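Sister chromatid cohesion protein (Chaetomium thermophilum, PDB 5T8V) probably acts as a cohesin loader that binds chromatin, this chain being the large C-terminal, HEAT-repeat part of the protein. Local coordinates at residues P400-L405 and A452-G457; L725-A730 and V784-V789; P941-V946 and E994-H999. All blocks are in the same frame, centred on the assembly; numbering follows the deposited sequence.

Interaction 1: residues P400-L405 and A452-G457; sequences PYRNLL and ALELLG
Arg402 and Glu454 form a salt bridge between helix 402-414 and helix 446-474. Arg402 reaches across from the first turn of its helix. Its CG is anti to the backbone N (chi1 -165°), and the chain stays extended as far as NE. This carries the guanidinium over to the other helix. Glu454 is also drawn out, with CG anti to its own N. NH2 of Arg402 lies 2.9 Å from OE1 of Glu454. OE1 approaches the guanidinium obliquely. The guanidinium and carboxylate planes are 43° apart, so the pair is not a flat, two-pronged one. CB of Glu454 sits at the edge of the guanidinium, in its plane, 3.7 Å from NH2. NH1 of Arg402 has a second acidic partner in Asp406, on its own helix. With an alanine here in place of Glu454, NH2 of Arg402 would probably be left without its carboxylate mate and the guanidinium freer to turn.

Beside the charged pair, Leu405 and Leu455 make a buried apolar contact. CD2 of Leu405 meets CD1 of Leu455 at 3.9 Å. No backbone hydrogen bond joins the segments. This is side-by-side packing of two helices in the HEAT-repeat part. Helix 357-391 packs against Leu405 through Ile386 and Ala390. Helix 423-440 lies against Leu455 through Leu431, and helix 610-619 touches Leu453 and Leu456.

Interaction 2: residues L725-A730 and V784-V789; sequences LRSAIA and VKRGNV
Arg786 lies across Ser727 and Ala728, joining two helices of the HEAT-repeat solenoid. Helix 723-735 carries the serine and the alanine. The arginine is the last residue of helix 773-786, and Gly787 then leaves helical geometry. Both segments fall within the family region related to PDS5.

Arg786 gives the largest share of the buried surface. Its CG is anti to the backbone N (chi1 170°). The chain then runs out straight and bends at chi3 (-75°), which turns the guanidinium along the surface of the other helix. The aliphatic part takes part too: CD lies 3.9 Å from CA of Ala728. Beyond it, the methyl group of Ala728 sits over the centre of one guanidinium face, with CB 4.1 Å from CZ of Arg786. This is van der Waals packing of a flat cation on a small side chain.

Ser727 approaches the same group differently. Its OG lies at the guanidinium edge, near the plane, 3.6 Å from NE of Arg786. That is too long to count as a hydrogen bond. The hydroxyl's main partner is O of Val724, with O of Arg723 also within bonding reach, so its proton is probably turned back to its own helix. Ser727 also packs on Gln782 and Thr783 of helix 773-786. Arg786 touches Val724 as well. Arg786 is exposed and meets a crystal neighbour, so its pose may owe something to the lattice. NH2 of Arg786 stands 3.7 Å from OG of Ser727.

Interaction 3: residues P941-V946 and E994-H999; sequences PLARLV and EMFKEH
Phe996 packs on Ala943 and Val946, and Met995 on Ala943, joining the loop between helices 969-986 and 1009-1016 to helix 940-960 of the HEAT-repeat solenoid. Phe996 has the largest single share of the buried surface. Its CG is anti to the carbonyl carbon (chi1 -77°), and this brings the far end of the ring to the helix. CB, CG, CD1 and CD2 make no close approach to segment 941-946; contact begins at CE1 and CE2. CE1 meets CB of Ala943 at 4.1 Å, an oblique approach to the ring. CE2 meets CG1 of Val946 at 3.7 Å. At the tip, CZ lies 4.0 Å from the same CG1 and also nears CB of Val946. CG1 of Val946 sits at the ring edge, in its plane, and the two side chains cross at about a right angle.

Met995 adds a second point. Its CG, anti to the backbone N, is 3.7 Å from CB of Ala943. That one methyl thus touches both loop residues. ND1 of His999 makes a weak hydrogen bond to O of Met995, at 3.2 Å. Leu989, Val1008 and Ile947 also touch Phe996. Val946 rests in turn on Ala983 of helix 969-986.

No hydrogen bond or charge pair joins the two segments. The loop is held here by burial of apolar carbon, so the fit depends on shape rather than on polar direction.

How the interactions relate
The three contacts follow one another along the chain, each closing before the next opens. None touches another. The centres of interactions 1 and 2 are about 49 Å apart, and those of interactions 2 and 3 about 48 Å. The centres of interactions 1 and 3 are about 93 Å apart, so interaction 2 lies nearly midway on a line between them. Between nearest atoms the gap is about 31 Å for each neighbouring pair and about 76 Å for interactions 1 and 3. The centre of interaction 3 is the most remote, about 73 Å from the centre of the chain, against about 20 Å for interaction 1. All join parts 47 to 54 residues apart within an elongated helical solenoid.

Interaction 1: residues P400-L405 and A452-G457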
# COMPACT_ATOMS: atom_id res chain seq x y z
N PRO A 400 -7.07 12.08 -23.62
CA PRO A 400 -6.94 13.06 -24.70
C PRO A 400 -5.48 13.46 -24.95
O PRO A 400 -4.86 12.94 -25.87
CB PRO A 400 -7.77 14.24 -24.19
CG PRO A 400 -7.75 14.11 -22.67
CD PRO A 400 -7.19 12.75 -22.31
N TYR A 401 -4.96 14.37 -24.12
CA TYR A 401 -3.57 14.80 -24.25
C TYR A 401 -2.66 14.22 -23.18
O TYR A 401 -1.44 14.22 -23.36
CB TYR A 401 -3.49 16.33 -24.17
CG TYR A 401 -2.15 16.87 -24.64
CD1 TYR A 401 -1.95 17.21 -25.97
CD2 TYR A 401 -1.09 17.02 -23.76
CE1 TYR A 401 -0.74 17.70 -26.41
CE2 TYR A 401 0.13 17.51 -24.19
CZ TYR A 401 0.30 17.84 -25.52
OH TYR A 401 1.51 18.33 -25.96
N ARG A 402 -3.22 13.71 -22.08
CA ARG A 402 -2.40 13.17 -21.01
C ARG A 402 -1.47 12.07 -21.52
O ARG A 402 -0.38 11.88 -20.96
CB ARG A 402 -3.29 12.64 -19.89
CG ARG A 402 -2.56 12.38 -18.60
CD ARG A 402 -3.50 11.83 -17.55
NE ARG A 402 -2.82 11.60 -16.28
CZ ARG A 402 -1.94 10.62 -16.08
NH1 ARG A 402 -1.63 9.77 -17.05
NH2 ARG A 402 -1.37 10.49 -14.89
N ASN A 403 -1.87 11.35 -22.57
CA ASN A 403 -1.02 10.30 -23.10
C ASN A 403 0.24 10.87 -23.75
O ASN A 403 1.30 10.24 -23.70
CB ASN A 403 -1.79 9.46 -24.12
CG ASN A 403 -1.01 8.25 -24.59
OD1 ASN A 403 -0.46 8.24 -25.69
ND2 ASN A 403 -0.95 7.22 -23.74
N LEU A 404 0.15 12.06 -24.35
CA LEU A 404 1.33 12.68 -24.92
C LEU A 404 2.27 13.17 -23.83
O LEU A 404 3.49 13.07 -23.96
CB LEU A 404 0.93 13.83 -25.84
CG LEU A 404 0.14 13.38 -27.07
CD1 LEU A 404 -1.35 13.59 -26.87
CD2 LEU A 404 0.62 14.11 -28.31
N LEU A 405 1.72 13.71 -22.74
CA LEU A 405 2.53 14.01 -21.57
C LEU A 405 3.25 12.76 -21.08
O LEU A 405 4.46 12.79 -20.81
CB LEU A 405 1.66 14.60 -20.46
CG LEU A 405 2.24 14.68 -19.05
CD1 LEU A 405 3.58 15.38 -19.04
CD2 LEU A 405 1.27 15.38 -18.12
N ALA A 452 -0.30 14.25 -10.64
CA ALA A 452 0.97 14.63 -10.04
C ALA A 452 1.59 13.46 -9.28
O ALA A 452 2.79 13.20 -9.40
CB ALA A 452 0.77 15.82 -9.11
N LEU A 453 0.79 12.75 -8.49
CA LEU A 453 1.30 11.57 -7.79
C LEU A 453 1.74 10.50 -8.78
O LEU A 453 2.81 9.91 -8.63
CB LEU A 453 0.23 11.03 -6.84
CG LEU A 453 -0.16 11.94 -5.68
CD1 LEU A 453 -1.43 11.45 -5.01
CD2 LEU A 453 0.97 12.03 -4.66
N GLU A 454 0.92 10.24 -9.80
CA GLU A 454 1.23 9.19 -10.75
C GLU A 454 2.55 9.45 -11.46
O GLU A 454 3.31 8.52 -11.74
CB GLU A 454 0.08 9.06 -11.76
CG GLU A 454 0.33 8.05 -12.87
CD GLU A 454 -0.95 7.62 -13.56
OE1 GLU A 454 -2.02 8.18 -13.23
OE2 GLU A 454 -0.89 6.71 -14.42
N LEU A 455 2.84 10.72 -11.77
CA LEU A 455 4.10 11.04 -12.45
C LEU A 455 5.27 11.08 -11.47
O LEU A 455 6.36 10.59 -11.78
CB LEU A 455 3.98 12.37 -13.18
CG LEU A 455 3.14 12.40 -14.47
CD1 LEU A 455 3.27 13.76 -15.13
CD2 LEU A 455 3.52 11.30 -15.45
N LEU A 456 5.06 11.68 -10.29
CA LEU A 456 6.09 11.65 -9.26
C LEU A 456 6.53 10.22 -8.97
O LEU A 456 7.68 9.99 -8.60
CB LEU A 456 5.58 12.32 -7.99
CG LEU A 456 5.50 13.85 -8.02
CD1 LEU A 456 4.73 14.38 -6.82
CD2 LEU A 456 6.88 14.48 -8.07
N GLY A 457 5.63 9.25 -9.15
CA GLY A 457 6.00 7.86 -9.02
C GLY A 457 7.01 7.42 -10.05
O GLY A 457 8.07 6.89 -9.71

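Interaction 2: residues L725-A730 and V784-V789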
# COMPACT_ATOMS: atom_id res chain seq x y z
N LEU A 725 10.48 -17.66 15.78
CA LEU A 725 9.55 -17.28 14.72
C LEU A 725 8.55 -18.40 14.45
O LEU A 725 7.35 -18.23 14.66
CB LEU A 725 10.32 -16.94 13.44
CG LEU A 725 11.17 -15.67 13.39
CD1 LEU A 725 11.52 -15.39 11.93
CD2 LEU A 725 10.48 -14.47 14.03
N ARG A 726 9.05 -19.55 13.99
CA ARG A 726 8.16 -20.65 13.62
C ARG A 726 7.13 -20.93 14.71
O ARG A 726 5.95 -21.15 14.41
CB ARG A 726 8.98 -21.90 13.31
CG ARG A 726 9.56 -21.94 11.91
CD ARG A 726 10.38 -23.20 11.67
NE ARG A 726 10.68 -23.42 10.26
CZ ARG A 726 11.42 -24.42 9.80
NH1 ARG A 726 11.95 -25.30 10.63
NH2 ARG A 726 11.64 -24.53 8.49
N SER A 727 7.56 -20.93 15.97
CA SER A 727 6.63 -21.20 17.06
C SER A 727 5.58 -20.11 17.19
O SER A 727 4.40 -20.40 17.44
CB SER A 727 7.39 -21.38 18.37
OG SER A 727 8.10 -20.20 18.72
N ALA A 728 5.97 -18.84 17.02
CA ALA A 728 5.00 -17.75 17.08
C ALA A 728 4.01 -17.84 15.93
O ALA A 728 2.79 -17.68 16.12
CB ALA A 728 5.72 -16.41 17.07
N ILE A 729 4.51 -18.08 14.71
CA ILE A 729 3.65 -18.30 13.55
C ILE A 729 2.63 -19.39 13.86
O ILE A 729 1.41 -19.18 13.73
CB ILE A 729 4.49 -18.69 12.32
CG1 ILE A 729 5.59 -17.66 12.02
CG2 ILE A 729 3.60 -18.87 11.09
CD1 ILE A 729 5.10 -16.31 11.61
N ALA A 730 3.11 -20.56 14.27
CA ALA A 730 2.22 -21.69 14.51
C ALA A 730 1.21 -21.37 15.60
O ALA A 730 0.06 -21.81 15.54
CB ALA A 730 3.03 -22.93 14.87
N VAL A 784 3.08 -25.04 21.91
CA VAL A 784 2.05 -25.18 22.95
C VAL A 784 2.51 -24.52 24.24
O VAL A 784 1.70 -23.94 24.97
CB VAL A 784 1.70 -26.67 23.17
CG1 VAL A 784 1.29 -27.32 21.85
CG2 VAL A 784 2.85 -27.43 23.82
N LYS A 785 3.81 -24.59 24.54
CA LYS A 785 4.33 -23.91 25.72
C LYS A 785 4.20 -22.40 25.59
O LYS A 785 4.10 -21.70 26.61
CB LYS A 785 5.79 -24.30 25.96
CG LYS A 785 6.55 -23.35 26.88
CD LYS A 785 7.72 -24.05 27.56
CE LYS A 785 8.66 -23.07 28.24
NZ LYS A 785 9.68 -22.52 27.30
N ARG A 786 4.19 -21.89 24.36
CA ARG A 786 4.15 -20.44 24.16
C ARG A 786 2.87 -19.84 24.71
O ARG A 786 2.91 -18.89 25.51
CB ARG A 786 4.31 -20.13 22.67
CG ARG A 786 4.04 -18.67 22.32
CD ARG A 786 4.47 -18.37 20.89
NE ARG A 786 5.92 -18.25 20.78
CZ ARG A 786 6.61 -17.13 20.98
NH1 ARG A 786 5.99 -16.01 21.32
NH2 ARG A 786 7.93 -17.13 20.85
N GLY A 787 1.71 -20.37 24.31
CA GLY A 787 0.46 -19.73 24.66
C GLY A 787 -0.72 -20.66 24.86
O GLY A 787 -0.56 -21.86 25.09
N ASN A 788 -1.93 -20.09 24.76
CA ASN A 788 -3.17 -20.81 25.04
C ASN A 788 -3.65 -21.48 23.76
O ASN A 788 -4.48 -20.95 23.01
CB ASN A 788 -4.22 -19.85 25.60
CG ASN A 788 -3.63 -18.84 26.57
OD1 ASN A 788 -2.78 -19.18 27.39
ND2 ASN A 788 -4.07 -17.59 26.46
N VAL A 789 -3.11 -22.67 23.50
CA VAL A 789 -3.39 -23.39 22.26
C VAL A 789 -3.49 -24.88 22.55
O VAL A 789 -2.90 -25.70 21.84
CB VAL A 789 -2.31 -23.10 21.21
CG1 VAL A 789 -2.73 -23.62 19.86
CG2 VAL A 789 -2.03 -21.60 21.10

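Interaction 3: residues P941-V946 and E994-H999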
# COMPACT_ATOMS: atom_id res chain seq x y z
N PRO A 941 -11.57 -51.48 46.68
CA PRO A 941 -10.68 -50.42 47.20
C PRO A 941 -11.32 -49.04 47.15
O PRO A 941 -11.21 -48.27 48.12
CB PRO A 941 -9.44 -50.52 46.30
CG PRO A 941 -9.83 -51.39 45.16
CD PRO A 941 -10.89 -52.30 45.66
N LEU A 942 -11.99 -48.70 46.05
CA LEU A 942 -12.69 -47.42 45.97
C LEU A 942 -13.76 -47.33 47.05
O LEU A 942 -13.82 -46.35 47.81
CB LEU A 942 -13.30 -47.23 44.58
CG LEU A 942 -12.32 -46.92 43.45
CD1 LEU A 942 -13.02 -46.96 42.11
CD2 LEU A 942 -11.67 -45.56 43.67
N ALA A 943 -14.63 -48.34 47.13
CA ALA A 943 -15.67 -48.35 48.16
C ALA A 943 -15.06 -48.16 49.54
O ALA A 943 -15.63 -47.47 50.39
CB ALA A 943 -16.46 -49.65 48.09
N ARG A 944 -13.90 -48.77 49.79
CA ARG A 944 -13.23 -48.62 51.07
C ARG A 944 -12.79 -47.18 51.28
O ARG A 944 -12.93 -46.64 52.39
CB ARG A 944 -12.03 -49.56 51.14
CG ARG A 944 -11.27 -49.55 52.46
CD ARG A 944 -10.06 -50.46 52.41
NE ARG A 944 -9.11 -50.06 51.38
CZ ARG A 944 -8.01 -50.73 51.06
NH1 ARG A 944 -7.70 -51.85 51.70
NH2 ARG A 944 -7.20 -50.28 50.11
N LEU A 945 -12.28 -46.54 50.23
CA LEU A 945 -11.89 -45.13 50.34
C LEU A 945 -13.10 -44.26 50.69
O LEU A 945 -13.05 -43.45 51.63
CB LEU A 945 -11.26 -44.68 49.03
CG LEU A 945 -10.86 -43.21 48.90
CD1 LEU A 945 -9.92 -42.80 50.03
CD2 LEU A 945 -10.21 -42.98 47.55
N VAL A 946 -14.20 -44.43 49.95
CA VAL A 946 -15.40 -43.64 50.20
C VAL A 946 -15.90 -43.87 51.62
O VAL A 946 -16.22 -42.92 52.35
CB VAL A 946 -16.49 -43.98 49.16
CG1 VAL A 946 -17.75 -43.16 49.41
CG2 VAL A 946 -15.97 -43.75 47.75
N GLU A 994 -24.50 -53.02 48.69
CA GLU A 994 -24.36 -53.86 49.87
C GLU A 994 -23.05 -53.65 50.60
O GLU A 994 -23.01 -53.79 51.83
CB GLU A 994 -24.48 -55.34 49.48
CG GLU A 994 -25.22 -56.19 50.50
CD GLU A 994 -26.67 -55.79 50.66
OE1 GLU A 994 -27.24 -55.20 49.71
OE2 GLU A 994 -27.25 -56.04 51.73
N MET A 995 -21.98 -53.30 49.89
CA MET A 995 -20.70 -53.01 50.54
C MET A 995 -20.81 -51.85 51.52
O MET A 995 -20.01 -51.76 52.45
CB MET A 995 -19.63 -52.71 49.48
CG MET A 995 -18.29 -52.26 50.04
SD MET A 995 -17.51 -53.48 51.11
CE MET A 995 -16.05 -52.58 51.66
N PHE A 996 -21.78 -50.96 51.33
CA PHE A 996 -21.93 -49.79 52.19
C PHE A 996 -22.84 -50.04 53.38
O PHE A 996 -22.67 -49.40 54.42
CB PHE A 996 -22.46 -48.61 51.37
CG PHE A 996 -21.42 -47.95 50.51
CD1 PHE A 996 -21.09 -48.48 49.27
CD2 PHE A 996 -20.76 -46.81 50.93
CE1 PHE A 996 -20.14 -47.88 48.47
CE2 PHE A 996 -19.80 -46.21 50.14
CZ PHE A 996 -19.49 -46.75 48.91
N LYS A 997 -23.81 -50.95 53.25
CA LYS A 997 -24.72 -51.19 54.37
C LYS A 997 -24.01 -51.89 55.53
O LYS A 997 -24.44 -51.76 56.68
CB LYS A 997 -25.92 -52.02 53.91
CG LYS A 997 -27.07 -52.00 54.91
CD LYS A 997 -28.10 -53.08 54.64
CE LYS A 997 -29.20 -53.06 55.69
NZ LYS A 997 -30.19 -54.15 55.51
N GLU A 998 -22.94 -52.62 55.24
CA GLU A 998 -22.22 -53.32 56.31
C GLU A 998 -21.61 -52.34 57.30
O GLU A 998 -21.43 -52.69 58.48
CB GLU A 998 -21.14 -54.22 55.72
CG GLU A 998 -21.63 -55.19 54.65
CD GLU A 998 -22.82 -56.01 55.10
OE1 GLU A 998 -23.97 -55.55 54.93
OE2 GLU A 998 -22.61 -57.12 55.63
N HIS A 999 -21.28 -51.13 56.86
CA HIS A 999 -20.66 -50.13 57.72
C HIS A 999 -21.63 -49.05 58.17
O HIS A 999 -21.42 -48.45 59.23
CB HIS A 999 -19.48 -49.46 56.99
CG HIS A 999 -18.48 -50.43 56.46
ND1 HIS A 999 -18.73 -51.23 55.36
CD2 HIS A 999 -17.22 -50.74 56.87
CE1 HIS A 999 -17.67 -51.98 55.12
NE2 HIS A 999 -16.74 -51.70 56.02